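Local coordinates for protein ceramide very long chain fatty acid hydroxylase SCS7 (Saccharomyces cerevisiae, PDB 4ZR1) that hydroxylates the very long chain fatty acids of sphingolipids, probably at C-2 of those in dihydroceramides and phytoceramides, in the endoplasmic reticulum membrane, at residues I64-K70 / N164-A168; D72-Q77 / K286-E290; Y228-H232 / G264-W268. One frame throughout, in Å; residues are numbered along the deposited sequence.

How the interactions relate
From the N terminus, the end of helix 60-65 and the turn after it come first, and interaction 1 joins them to the start of helix 164-179, closing a loop of about 93 residues that includes the first two transmembrane helices. Helix 71-78, next in the chain, finds its partner only near the C terminus in interaction 2, so the two spans cross. They also touch, with Phe-167 O 2.9 Å from Tyr-74 OH, a probable hydrogen bond. Interaction 3 opens after interaction 1 has closed and falls within the span of interaction 2; it ties helix 211-236 to the loop before helix 269-273, with its centre about 26 Å from that of interaction 2.

Interaction 1: residues I64-K70 / N164-A168; sequences ILRSDFK and NIAFA
Asn-164, in the first turn of helix 164-179, reaches with its side-chain amide into the chain leaving helix 60-65. Its ND2 donates to Ser-67 O at 3.2 Å in a nearly straight bond (N-H...O 169°), and the acceptor lies close to the amide plane, though the nitrogen is tilted 28° from the plane of the serine carbonyl. A second, weak bond runs from ND2 to Leu-65 O at 3.0 Å, where the helix ends. The other side of the amide meets a hydroxyl, Asn-164 OD1 being 3.0 Å from Ser-67 OG, with Ile-64 O equally near OG. A first torsion of -74°, which sets CG opposite the carbonyl carbon, carries the amide to this turn.

Apolar groups pack beside it. Leu-65 touches the methyl of Ala-168 with its CD2 branch (CD2 to CB 3.6 Å), and the CG2 methyl of Ile-64 rests on CB of Phe-167 at 3.9 Å. The Phe-167 ring turns its edge to the backbone, with Phe-69 O near the ring plane at 3.8 Å from CE2. Further out, Phe-167 stacks on Tyr-74, and Phe-69 meets the rings of Phe-53 and Phe-73.

Putting a leucine at Asn-164 would remove the amide and would probably leave the carbonyls of Leu-65 and Ser-67 without this donor, with the turn freer to shift. The chemistry thus pairs one polar clasp with an apolar seam, fastening the N-terminal, probably cytoplasmic, region to the start of the helix that further along carries the zinc ligands His-174, His-177 and His-178.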
ATOM      1  N   ILE A  64      17.609   1.516  -8.604  1.00 85.03           N
ATOM      2  CA  ILE A  64      16.495   1.235  -9.511  1.00 81.68           C
ATOM      3  C   ILE A  64      16.522   2.131 -10.744  1.00 78.79           C
ATOM      4  O   ILE A  64      16.316   1.660 -11.866  1.00 77.27           O
ATOM      5  CB  ILE A  64      15.128   1.436  -8.816  1.00 89.06           C
ATOM      6  CG1 ILE A  64      14.958   0.473  -7.652  1.00 91.77           C
ATOM      7  CG2 ILE A  64      13.979   1.245  -9.798  1.00 90.15           C
ATOM      8  CD1 ILE A  64      13.664   0.693  -6.902  1.00 90.84           C
ATOM      9  N   LEU A  65      16.744   3.427 -10.512  1.00 71.26           N
ATOM     10  CA  LEU A  65      16.879   4.415 -11.583  1.00 79.89           C
ATOM     11  C   LEU A  65      17.996   4.085 -12.586  1.00 88.57           C
ATOM     12  O   LEU A  65      17.903   4.439 -13.760  1.00103.58           O
ATOM     13  CB  LEU A  65      17.130   5.804 -10.991  1.00 71.31           C
ATOM     14  CG  LEU A  65      15.988   6.406 -10.176  1.00 66.35           C
ATOM     15  CD1 LEU A  65      16.381   7.758  -9.624  1.00 76.14           C
ATOM     16  CD2 LEU A  65      14.758   6.534 -11.034  1.00 67.98           C
ATOM     17  N   ARG A  66      19.046   3.413 -12.129  1.00 71.70           N
ATOM     18  CA  ARG A  66      20.183   3.123 -12.985  1.00 70.38           C
ATOM     19  C   ARG A  66      20.363   1.621 -13.160  1.00 79.07           C
ATOM     20  O   ARG A  66      21.471   1.102 -13.055  1.00 93.98           O
ATOM     21  CB  ARG A  66      21.466   3.748 -12.413  1.00 69.49           C
ATOM     22  CG  ARG A  66      21.374   5.251 -12.157  1.00 94.66           C
ATOM     23  CD  ARG A  66      22.646   5.821 -11.500  1.00112.28           C
ATOM     24  NE  ARG A  66      23.077   5.065 -10.323  1.00123.71           N
ATOM     25  CZ  ARG A  66      23.988   5.490  -9.448  1.00132.83           C
ATOM     26  NH1 ARG A  66      24.563   6.677  -9.603  1.00135.92           N
ATOM     27  NH2 ARG A  66      24.321   4.734  -8.409  1.00134.28           N
ATOM     28  N   SER A  67      19.270   0.921 -13.430  1.00 78.32           N
ATOM     29  CA  SER A  67      19.315  -0.534 -13.502  1.00 82.06           C
ATOM     30  C   SER A  67      19.248  -1.031 -14.938  1.00 86.53           C
ATOM     31  O   SER A  67      18.971  -0.260 -15.854  1.00 92.87           O
ATOM     32  CB  SER A  67      18.164  -1.136 -12.696  1.00 93.04           C
ATOM     33  OG  SER A  67      16.916  -0.901 -13.330  1.00 91.21           O
ATOM     34  N   ASP A  68      19.507  -2.322 -15.125  1.00 89.13           N
ATOM     35  CA  ASP A  68      19.348  -2.961 -16.428  1.00 97.39           C
ATOM     36  C   ASP A  68      18.216  -3.984 -16.334  1.00103.75           C
ATOM     37  O   ASP A  68      18.214  -5.011 -17.015  1.00113.19           O
ATOM     38  CB  ASP A  68      20.658  -3.613 -16.893  1.00104.01           C
ATOM     39  CG  ASP A  68      21.141  -4.703 -15.951  1.00118.47           C
ATOM     40  OD1 ASP A  68      20.783  -4.671 -14.754  1.00126.89           O
ATOM     41  OD2 ASP A  68      21.901  -5.584 -16.405  1.00123.38           O
ATOM     42  N   PHE A  69      17.252  -3.687 -15.470  1.00100.37           N
ATOM     43  CA  PHE A  69      16.082  -4.536 -15.307  1.00104.77           C
ATOM     44  C   PHE A  69      15.149  -4.404 -16.499  1.00 95.74           C
ATOM     45  O   PHE A  69      14.946  -3.310 -17.029  1.00 91.85           O
ATOM     46  CB  PHE A  69      15.295  -4.170 -14.037  1.00108.13           C
ATOM     47  CG  PHE A  69      16.069  -4.313 -12.756  1.00101.18           C
ATOM     48  CD1 PHE A  69      17.065  -5.265 -12.625  1.00 93.51           C
ATOM     49  CD2 PHE A  69      15.789  -3.487 -11.675  1.00 91.71           C
ATOM     50  CE1 PHE A  69      17.767  -5.394 -11.441  1.00 87.62           C
ATOM     51  CE2 PHE A  69      16.493  -3.609 -10.489  1.00 87.07           C
ATOM     52  CZ  PHE A  69      17.484  -4.565 -10.374  1.00 89.35           C
ATOM     53  N   LYS A  70      14.558  -5.512 -16.912  1.00 92.46           N
ATOM     54  CA  LYS A  70      13.363  -5.406 -17.722  1.00 87.40           C
ATOM     55  C   LYS A  70      12.149  -5.643 -16.835  1.00 88.25           C
ATOM     56  O   LYS A  70      12.246  -6.270 -15.775  1.00 93.19           O
ATOM     57  CB  LYS A  70      13.389  -6.361 -18.925  1.00 93.04           C
ATOM     58  CG  LYS A  70      14.483  -7.412 -18.943  1.00 84.11           C
ATOM     59  CD  LYS A  70      14.719  -7.805 -20.393  1.00 95.86           C
ATOM     60  CE  LYS A  70      15.793  -8.873 -20.588  1.00108.96           C
ATOM     61  NZ  LYS A  70      15.641  -9.541 -21.923  1.00118.33           N
ATOM     62  N   ASN A 164      12.890   2.727 -16.278  1.00 86.74           N
ATOM     63  CA  ASN A 164      13.333   2.813 -14.900  1.00 75.97           C
ATOM     64  C   ASN A 164      12.534   3.856 -14.119  1.00 78.36           C
ATOM     65  O   ASN A 164      12.265   3.674 -12.933  1.00 83.99           O
ATOM     66  CB  ASN A 164      14.830   3.121 -14.831  1.00 75.79           C
ATOM     67  CG  ASN A 164      15.685   1.929 -15.205  1.00 78.88           C
ATOM     68  OD1 ASN A 164      15.226   0.789 -15.178  1.00 91.10           O
ATOM     69  ND2 ASN A 164      16.943   2.182 -15.524  1.00 77.40           N
ATOM     70  N   ILE A 165      12.142   4.941 -14.782  1.00 85.48           N
ATOM     71  CA  ILE A 165      11.355   5.979 -14.117  1.00 88.51           C
ATOM     72  C   ILE A 165       9.980   5.431 -13.729  1.00 87.13           C
ATOM     73  O   ILE A 165       9.375   5.889 -12.757  1.00 85.69           O
ATOM     74  CB  ILE A 165      11.183   7.237 -15.004  1.00 85.19           C
ATOM     75  CG1 ILE A 165      12.540   7.796 -15.410  1.00 81.23           C
ATOM     76  CG2 ILE A 165      10.392   8.321 -14.274  1.00 74.01           C
ATOM     77  CD1 ILE A 165      12.439   9.074 -16.210  1.00 84.90           C
ATOM     78  N   ALA A 166       9.499   4.441 -14.479  1.00 80.85           N
ATOM     79  CA  ALA A 166       8.220   3.806 -14.163  1.00 77.50           C
ATOM     80  C   ALA A 166       8.362   2.879 -12.960  1.00 78.23           C
ATOM     81  O   ALA A 166       7.519   2.881 -12.061  1.00 82.92           O
ATOM     82  CB  ALA A 166       7.684   3.036 -15.370  1.00 80.79           C
ATOM     83  N   PHE A 167       9.435   2.095 -12.940  1.00 79.78           N
ATOM     84  CA  PHE A 167       9.701   1.180 -11.830  1.00 80.73           C
ATOM     85  C   PHE A 167       9.902   1.957 -10.520  1.00 74.77           C
ATOM     86  O   PHE A 167       9.538   1.486  -9.447  1.00 68.11           O
ATOM     87  CB  PHE A 167      10.942   0.315 -12.106  1.00 88.18           C
ATOM     88  CG  PHE A 167      10.915  -0.420 -13.425  1.00 86.18           C
ATOM     89  CD1 PHE A 167       9.721  -0.748 -14.041  1.00 85.27           C
ATOM     90  CD2 PHE A 167      12.102  -0.791 -14.040  1.00 88.53           C
ATOM     91  CE1 PHE A 167       9.710  -1.424 -15.250  1.00 90.95           C
ATOM     92  CE2 PHE A 167      12.099  -1.470 -15.245  1.00 86.82           C
ATOM     93  CZ  PHE A 167      10.901  -1.786 -15.851  1.00 90.17           C
ATOM     94  N   ALA A 168      10.498   3.142 -10.607  1.00 68.58           N
ATOM     95  CA  ALA A 168      10.772   3.925  -9.407  1.00 69.85           C
ATOM     96  C   ALA A 168       9.478   4.533  -8.868  1.00 73.34           C
ATOM     97  O   ALA A 168       9.282   4.641  -7.651  1.00 82.13           O
ATOM     98  CB  ALA A 168      11.819   5.015  -9.701  1.00 55.17           C
TER

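Interaction 2: residues D72-Q77 / K286-E290; sequences DFYVDQ and KMKYE
Asp-76 holds two successive backbone N-H groups of the C-terminal segment with its two carboxylate oxygens. OD2 accepts from Lys-288 N at 2.6 Å, the donor standing 43° out of the carboxylate plane, while OD1 takes a weaker bond from Tyr-289 N at 3.4 Å. With CG anti to the backbone N (chi1 -173°), the carboxylate reaches the backbone at Lys-288 and Tyr-289, where strand 289-290 begins.

Beside this grip lies the tightly packed part. Phe-73 points its edge at the face of Tyr-289 in a T-shaped pair, centroids 5.0 Å apart and planes at 73°, with CD1 over the face of the tyrosine ring, displaced toward its rim. Phe-73 CB sits over the same ring, 3.9 Å from its centroid, in a CH-pi contact.

The looser side is charged. The extended chain of Lys-288 brings NZ to Asp-72 OD1 at 3.5 Å, a long salt bridge, whereas NZ of the exposed Lys-286 stays 4.7 Å from Asp-72 OD1, too far for a bond.

The buried Asp-76 is thus met by two N-H donors, which, with the ammonium of Lys-286 further off, would probably suit a charged carboxylate; polar and aromatic contacts together fix the C-terminal segment against a helix of the N-terminal region.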
ATOM      1  N   ASP A  72       9.395  -7.396 -16.477  1.00 88.73           N
ATOM      2  CA  ASP A  72       8.931  -8.651 -15.897  1.00 98.69           C
ATOM      3  C   ASP A  72       9.782  -9.082 -14.708  1.00 94.53           C
ATOM      4  O   ASP A  72       9.288  -9.720 -13.781  1.00 92.85           O
ATOM      5  CB  ASP A  72       8.912  -9.756 -16.954  1.00104.17           C
ATOM      6  CG  ASP A  72       7.662  -9.721 -17.805  1.00108.81           C
ATOM      7  OD1 ASP A  72       6.629 -10.247 -17.351  1.00114.83           O
ATOM      8  OD2 ASP A  72       7.707  -9.169 -18.924  1.00116.38           O
ATOM      9  N   PHE A  73      11.059  -8.720 -14.737  1.00 96.04           N
ATOM     10  CA  PHE A  73      11.975  -9.082 -13.664  1.00 89.97           C
ATOM     11  C   PHE A  73      11.768  -8.188 -12.449  1.00 93.11           C
ATOM     12  O   PHE A  73      11.741  -8.660 -11.307  1.00 96.08           O
ATOM     13  CB  PHE A  73      13.412  -8.991 -14.148  1.00 86.24           C
ATOM     14  CG  PHE A  73      14.427  -9.293 -13.086  1.00 91.05           C
ATOM     15  CD1 PHE A  73      14.493 -10.555 -12.517  1.00 91.54           C
ATOM     16  CD2 PHE A  73      15.328  -8.315 -12.665  1.00 79.59           C
ATOM     17  CE1 PHE A  73      15.432 -10.846 -11.544  1.00 89.92           C
ATOM     18  CE2 PHE A  73      16.271  -8.594 -11.691  1.00 81.17           C
ATOM     19  CZ  PHE A  73      16.325  -9.865 -11.128  1.00 87.48           C
ATOM     20  N   TYR A  74      11.618  -6.894 -12.701  1.00 86.64           N
ATOM     21  CA  TYR A  74      11.325  -5.952 -11.632  1.00 78.03           C
ATOM     22  C   TYR A  74      10.042  -6.322 -10.872  1.00 83.36           C
ATOM     23  O   TYR A  74      10.035  -6.324  -9.635  1.00 80.90           O
ATOM     24  CB  TYR A  74      11.205  -4.532 -12.184  1.00 70.98           C
ATOM     25  CG  TYR A  74      10.583  -3.601 -11.186  1.00 77.84           C
ATOM     26  CD1 TYR A  74      11.332  -3.077 -10.132  1.00 77.17           C
ATOM     27  CD2 TYR A  74       9.236  -3.275 -11.262  1.00 76.02           C
ATOM     28  CE1 TYR A  74      10.755  -2.233  -9.195  1.00 74.50           C
ATOM     29  CE2 TYR A  74       8.649  -2.436 -10.330  1.00 79.01           C
ATOM     30  CZ  TYR A  74       9.409  -1.917  -9.301  1.00 78.40           C
ATOM     31  OH  TYR A  74       8.813  -1.086  -8.381  1.00 74.72           O
ATOM     32  N   VAL A  75       8.961  -6.626 -11.601  1.00 86.90           N
ATOM     33  CA  VAL A  75       7.676  -6.920 -10.957  1.00 82.81           C
ATOM     34  C   VAL A  75       7.735  -8.255 -10.230  1.00 79.81           C
ATOM     35  O   VAL A  75       7.126  -8.418  -9.183  1.00 82.91           O
ATOM     36  CB  VAL A  75       6.474  -6.937 -11.959  1.00 79.80           C
ATOM     37  CG1 VAL A  75       6.364  -5.617 -12.690  1.00 76.54           C
ATOM     38  CG2 VAL A  75       6.591  -8.070 -12.952  1.00104.58           C
ATOM     39  N   ASP A  76       8.487  -9.203 -10.770  1.00 89.10           N
ATOM     40  CA  ASP A  76       8.586 -10.506 -10.139  1.00 91.03           C
ATOM     41  C   ASP A  76       9.368 -10.404  -8.842  1.00 94.89           C
ATOM     42  O   ASP A  76       9.113 -11.127  -7.885  1.00 95.95           O
ATOM     43  CB  ASP A  76       9.256 -11.510 -11.074  1.00 89.25           C
ATOM     44  CG  ASP A  76       9.230 -12.918 -10.521  1.00 98.45           C
ATOM     45  OD1 ASP A  76      10.221 -13.326  -9.877  1.00100.37           O
ATOM     46  OD2 ASP A  76       8.203 -13.610 -10.712  1.00101.37           O
ATOM     47  N   GLN A  77      10.322  -9.487  -8.811  1.00 99.24           N
ATOM     48  CA  GLN A  77      11.280  -9.457  -7.723  1.00 89.17           C
ATOM     49  C   GLN A  77      10.860  -8.529  -6.586  1.00 80.20           C
ATOM     50  O   GLN A  77      11.100  -8.831  -5.417  1.00 79.41           O
ATOM     51  CB  GLN A  77      12.647  -9.054  -8.269  1.00 82.86           C
ATOM     52  CG  GLN A  77      13.794  -9.805  -7.645  1.00 88.36           C
ATOM     53  CD  GLN A  77      13.752 -11.276  -7.911  1.00 89.17           C
ATOM     54  OE1 GLN A  77      13.277 -11.724  -8.956  1.00 90.39           O
ATOM     55  NE2 GLN A  77      14.233 -12.051  -6.951  1.00 91.64           N
ATOM     56  N   LYS A 286       3.242 -16.317  -9.322  1.00109.42           N
ATOM     57  CA  LYS A 286       4.326 -16.940 -10.072  1.00109.51           C
ATOM     58  C   LYS A 286       5.658 -16.311  -9.696  1.00110.18           C
ATOM     59  O   LYS A 286       5.735 -15.115  -9.437  1.00110.93           O
ATOM     60  CB  LYS A 286       4.076 -16.853 -11.587  1.00119.59           C
ATOM     61  CG  LYS A 286       4.023 -15.454 -12.198  1.00133.40           C
ATOM     62  CD  LYS A 286       3.501 -15.522 -13.641  1.00140.65           C
ATOM     63  CE  LYS A 286       3.517 -14.167 -14.347  1.00136.64           C
ATOM     64  NZ  LYS A 286       4.896 -13.726 -14.715  1.00129.04           N
ATOM     65  N   MET A 287       6.696 -17.140  -9.633  1.00115.16           N
ATOM     66  CA  MET A 287       8.039 -16.667  -9.332  1.00109.41           C
ATOM     67  C   MET A 287       8.889 -16.862 -10.578  1.00108.91           C
ATOM     68  O   MET A 287       9.755 -17.740 -10.618  1.00105.47           O
ATOM     69  CB  MET A 287       8.635 -17.408  -8.131  1.00109.25           C
ATOM     70  CG  MET A 287       7.643 -17.660  -6.988  1.00101.87           C
ATOM     71  SD  MET A 287       8.426 -18.216  -5.454  1.00118.79           S
ATOM     72  CE  MET A 287       7.134 -19.217  -4.730  1.00 76.29           C
ATOM     73  N   LYS A 288       8.628 -16.025 -11.582  1.00115.05           N
ATOM     74  CA  LYS A 288       9.146 -16.188 -12.941  1.00120.31           C
ATOM     75  C   LYS A 288      10.672 -16.253 -13.038  1.00122.69           C
ATOM     76  O   LYS A 288      11.214 -16.996 -13.850  1.00131.71           O
ATOM     77  CB  LYS A 288       8.622 -15.048 -13.831  1.00123.28           C
ATOM     78  CG  LYS A 288       8.566 -15.393 -15.308  1.00141.82           C
ATOM     79  CD  LYS A 288       8.054 -14.219 -16.110  1.00146.05           C
ATOM     80  CE  LYS A 288       7.697 -14.614 -17.530  1.00152.57           C
ATOM     81  NZ  LYS A 288       6.688 -13.686 -18.115  1.00154.45           N
ATOM     82  N   TYR A 289      11.360 -15.482 -12.205  1.00113.34           N
ATOM     83  CA  TYR A 289      12.814 -15.386 -12.279  1.00103.36           C
ATOM     84  C   TYR A 289      13.521 -16.062 -11.099  1.00106.97           C
ATOM     85  O   TYR A 289      12.976 -16.130  -9.996  1.00100.59           O
ATOM     86  CB  TYR A 289      13.223 -13.915 -12.371  1.00101.31           C
ATOM     87  CG  TYR A 289      13.042 -13.309 -13.752  1.00104.21           C
ATOM     88  CD1 TYR A 289      11.843 -12.714 -14.134  1.00100.10           C
ATOM     89  CD2 TYR A 289      14.086 -13.319 -14.671  1.00105.64           C
ATOM     90  CE1 TYR A 289      11.691 -12.156 -15.396  1.00 96.06           C
ATOM     91  CE2 TYR A 289      13.942 -12.764 -15.929  1.00106.30           C
ATOM     92  CZ  TYR A 289      12.744 -12.186 -16.287  1.00101.83           C
ATOM     93  OH  TYR A 289      12.609 -11.637 -17.542  1.00108.00           O
ATOM     94  N   GLU A 290      14.723 -16.587 -11.348  1.00113.15           N
ATOM     95  CA  GLU A 290      15.575 -17.132 -10.286  1.00112.19           C
ATOM     96  C   GLU A 290      17.059 -17.016 -10.688  1.00115.58           C
ATOM     97  O   GLU A 290      17.436 -17.370 -11.809  1.00119.67           O
ATOM     98  CB  GLU A 290      15.195 -18.586  -9.976  1.00109.43           C
ATOM     99  CG  GLU A 290      15.376 -19.018  -8.502  1.00114.55           C
ATOM    100  CD  GLU A 290      14.221 -18.586  -7.582  1.00119.29           C
ATOM    101  OE1 GLU A 290      14.374 -18.641  -6.335  1.00111.48           O
ATOM    102  OE2 GLU A 290      13.153 -18.203  -8.106  1.00121.76           O
TER

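Interaction 3: residues Y228-H232 / G264-W268. With ZN (zinc ion), chain C.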
ATOM      1  N   TYR A 228      -8.395   3.654   6.495  1.00 58.92           N
ATOM      2  CA  TYR A 228      -7.660   2.692   5.673  1.00 62.23           C
ATOM      3  C   TYR A 228      -6.175   2.515   6.053  1.00 73.56           C
ATOM      4  O   TYR A 228      -5.716   1.388   6.273  1.00 79.22           O
ATOM      5  CB  TYR A 228      -7.748   3.093   4.194  1.00 66.59           C
ATOM      6  CG  TYR A 228      -6.583   2.581   3.362  1.00 69.35           C
ATOM      7  CD1 TYR A 228      -6.550   1.265   2.909  1.00 68.59           C
ATOM      8  CD2 TYR A 228      -5.517   3.414   3.031  1.00 63.32           C
ATOM      9  CE1 TYR A 228      -5.487   0.790   2.156  1.00 58.46           C
ATOM     10  CE2 TYR A 228      -4.461   2.958   2.278  1.00 57.82           C
ATOM     11  CZ  TYR A 228      -4.443   1.639   1.848  1.00 62.48           C
ATOM     12  OH  TYR A 228      -3.380   1.175   1.096  1.00 71.11           O
ATOM     13  N   ASP A 229      -5.427   3.619   6.110  1.00 62.99           N
ATOM     14  CA  ASP A 229      -3.976   3.562   6.293  1.00 62.63           C
ATOM     15  C   ASP A 229      -3.642   3.118   7.703  1.00 70.03           C
ATOM     16  O   ASP A 229      -2.675   2.391   7.911  1.00 73.19           O
ATOM     17  CB  ASP A 229      -3.328   4.922   6.015  1.00 64.26           C
ATOM     18  CG  ASP A 229      -2.130   4.839   5.048  1.00 78.16           C
ATOM     19  OD1 ASP A 229      -1.675   3.724   4.687  1.00 85.31           O
ATOM     20  OD2 ASP A 229      -1.640   5.923   4.647  1.00 70.96           O
ATOM     21  N   GLU A 230      -4.436   3.576   8.672  1.00 70.55           N
ATOM     22  CA  GLU A 230      -4.294   3.130  10.052  1.00 65.25           C
ATOM     23  C   GLU A 230      -4.624   1.653  10.147  1.00 68.23           C
ATOM     24  O   GLU A 230      -3.860   0.875  10.708  1.00 72.20           O
ATOM     25  CB  GLU A 230      -5.188   3.935  10.981  1.00 58.82           C
ATOM     26  CG  GLU A 230      -4.789   5.393  11.049  1.00 72.69           C
ATOM     27  CD  GLU A 230      -3.325   5.574  11.410  1.00 71.87           C
ATOM     28  OE1 GLU A 230      -2.954   5.324  12.568  1.00 74.55           O
ATOM     29  OE2 GLU A 230      -2.540   5.947  10.527  1.00 79.09           O
ATOM     30  N   CYS A 231      -5.758   1.266   9.573  1.00 64.31           N
ATOM     31  CA  CYS A 231      -6.091  -0.142   9.487  1.00 67.88           C
ATOM     32  C   CYS A 231      -4.928  -0.899   8.844  1.00 79.33           C
ATOM     33  O   CYS A 231      -4.394  -1.849   9.428  1.00 76.79           O
ATOM     34  CB  CYS A 231      -7.376  -0.360   8.692  1.00 60.43           C
ATOM     35  SG  CYS A 231      -7.898  -2.095   8.633  1.00 74.87           S
ATOM     36  N   HIS A 232      -4.525  -0.448   7.657  1.00 79.78           N
ATOM     37  CA  HIS A 232      -3.432  -1.072   6.918  1.00 72.01           C
ATOM     38  C   HIS A 232      -2.195  -1.264   7.783  1.00 66.30           C
ATOM     39  O   HIS A 232      -1.617  -2.345   7.807  1.00 70.19           O
ATOM     40  CB  HIS A 232      -3.069  -0.245   5.695  1.00 76.86           C
ATOM     41  CG  HIS A 232      -2.056  -0.899   4.820  1.00 66.79           C
ATOM     42  ND1 HIS A 232      -1.327  -0.211   3.880  1.00 78.79           N
ATOM     43  CD2 HIS A 232      -1.653  -2.190   4.745  1.00 73.83           C
ATOM     44  CE1 HIS A 232      -0.510  -1.048   3.262  1.00 78.80           C
ATOM     45  NE2 HIS A 232      -0.685  -2.253   3.771  1.00 72.16           N
ATOM     46  N   GLY A 264      -8.839  -5.445  -1.382  1.00 76.52           N
ATOM     47  CA  GLY A 264      -9.505  -4.725  -0.313  1.00 71.57           C
ATOM     48  C   GLY A 264      -8.757  -4.905   0.996  1.00 71.70           C
ATOM     49  O   GLY A 264      -8.369  -6.027   1.317  1.00 80.14           O
ATOM     50  N   VAL A 265      -8.535  -3.828   1.753  1.00 58.58           N
ATOM     51  CA  VAL A 265      -7.781  -3.978   2.993  1.00 65.72           C
ATOM     52  C   VAL A 265      -8.584  -3.473   4.197  1.00 70.64           C
ATOM     53  O   VAL A 265      -8.351  -3.921   5.327  1.00 79.10           O
ATOM     54  CB  VAL A 265      -6.340  -3.285   2.909  1.00 71.08           C
ATOM     55  CG1 VAL A 265      -6.001  -2.873   1.484  1.00 59.07           C
ATOM     56  CG2 VAL A 265      -6.196  -2.114   3.851  1.00 67.77           C
ATOM     57  N   THR A 266      -9.554  -2.589   3.985  1.00 64.71           N
ATOM     58  CA  THR A 266     -10.514  -2.339   5.072  1.00 72.04           C
ATOM     59  C   THR A 266     -11.627  -3.372   5.044  1.00 66.42           C
ATOM     60  O   THR A 266     -12.365  -3.514   6.020  1.00 79.97           O
ATOM     61  CB  THR A 266     -11.155  -0.951   5.014  1.00 64.85           C
ATOM     62  OG1 THR A 266     -11.800  -0.777   3.749  1.00 71.79           O
ATOM     63  CG2 THR A 266     -10.106   0.122   5.219  1.00 53.50           C
ATOM     64  N   SER A 267     -11.750  -4.071   3.912  1.00 67.65           N
ATOM     65  CA  SER A 267     -12.668  -5.210   3.756  1.00 78.22           C
ATOM     66  C   SER A 267     -12.458  -5.857   2.397  1.00 75.81           C
ATOM     67  O   SER A 267     -11.851  -5.254   1.515  1.00 68.21           O
ATOM     68  CB  SER A 267     -14.134  -4.788   3.874  1.00 72.93           C
ATOM     69  OG  SER A 267     -14.592  -4.243   2.645  1.00 67.14           O
ATOM     70  N   TRP A 268     -12.988  -7.068   2.221  1.00 74.29           N
ATOM     71  CA  TRP A 268     -12.912  -7.752   0.934  1.00 75.70           C
ATOM     72  C   TRP A 268     -14.221  -7.624   0.168  1.00 80.72           C
ATOM     73  O   TRP A 268     -14.455  -8.341  -0.802  1.00 79.68           O
ATOM     74  CB  TRP A 268     -12.571  -9.222   1.121  1.00 79.02           C
ATOM     75  CG  TRP A 268     -13.483  -9.915   2.049  1.00 84.55           C
ATOM     76  CD1 TRP A 268     -14.770 -10.299   1.800  1.00 75.58           C
ATOM     77  CD2 TRP A 268     -13.187 -10.338   3.385  1.00 90.58           C
ATOM     78  NE1 TRP A 268     -15.293 -10.928   2.904  1.00 85.38           N
ATOM     79  CE2 TRP A 268     -14.341 -10.967   3.893  1.00 88.94           C
ATOM     80  CE3 TRP A 268     -12.055 -10.244   4.204  1.00 81.11           C
ATOM     81  CZ2 TRP A 268     -14.403 -11.494   5.181  1.00 81.54           C
ATOM     82  CZ3 TRP A 268     -12.114 -10.775   5.480  1.00 84.81           C
ATOM     83  CH2 TRP A 268     -13.279 -11.389   5.957  1.00 85.06           C
TER
HETATM   84 ZN    ZN C 401       0.245  -4.322   3.379  1.00 81.14          ZN
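His-232 binds zinc through NE2 at 2.3 Å, while its CB, at the root of the side chain, meets the CG2 methyl of Val-265 at 4.1 Å. The histidine holds CG anti to the backbone N (chi1 -174°), which carries the ring off helix 211-236 to the metal. Four more histidines, His-177, His-236, His-251 and His-255, complete the coordination of this ion, and the rings of His-177 and His-251 stand nearly perpendicular to that of His-232.

One turn earlier, Tyr-228 meets both methyls of the valine. Val-265 CG2 lies 3.4 Å from CE1 of the tyrosine, approaching its ring obliquely, while CG1 comes to CE1 at 3.8 Å in the plane of the ring, at its edge. Thr-266 lays its CG2 methyl against the backbone of the helix, 3.6 Å from Tyr-228 CA. Cys-231 faces the loop, with SG 3.8 Å from Val-265 O.

The loop itself is held by Glu-146 of helix 128-154, whose carboxylate takes Val-265 N on one oxygen and Thr-266 OG1 on the other. Val-265 also touches His-251 and His-150, ligands of the two zinc ions, and an octyl glucoside molecule lies against Thr-266.

Across the two segments the touching is van der Waals in kind, while polar bonds secure each side separately. The buried valine therefore packs between Tyr-228 and His-232 of TM4 on one hand and His-150 and His-251 on the other, bordering what is likely the catalytic dimetal centre, and Glu-146, bonded to Val-265 N and Thr-266 OG1, probably helps to set its place.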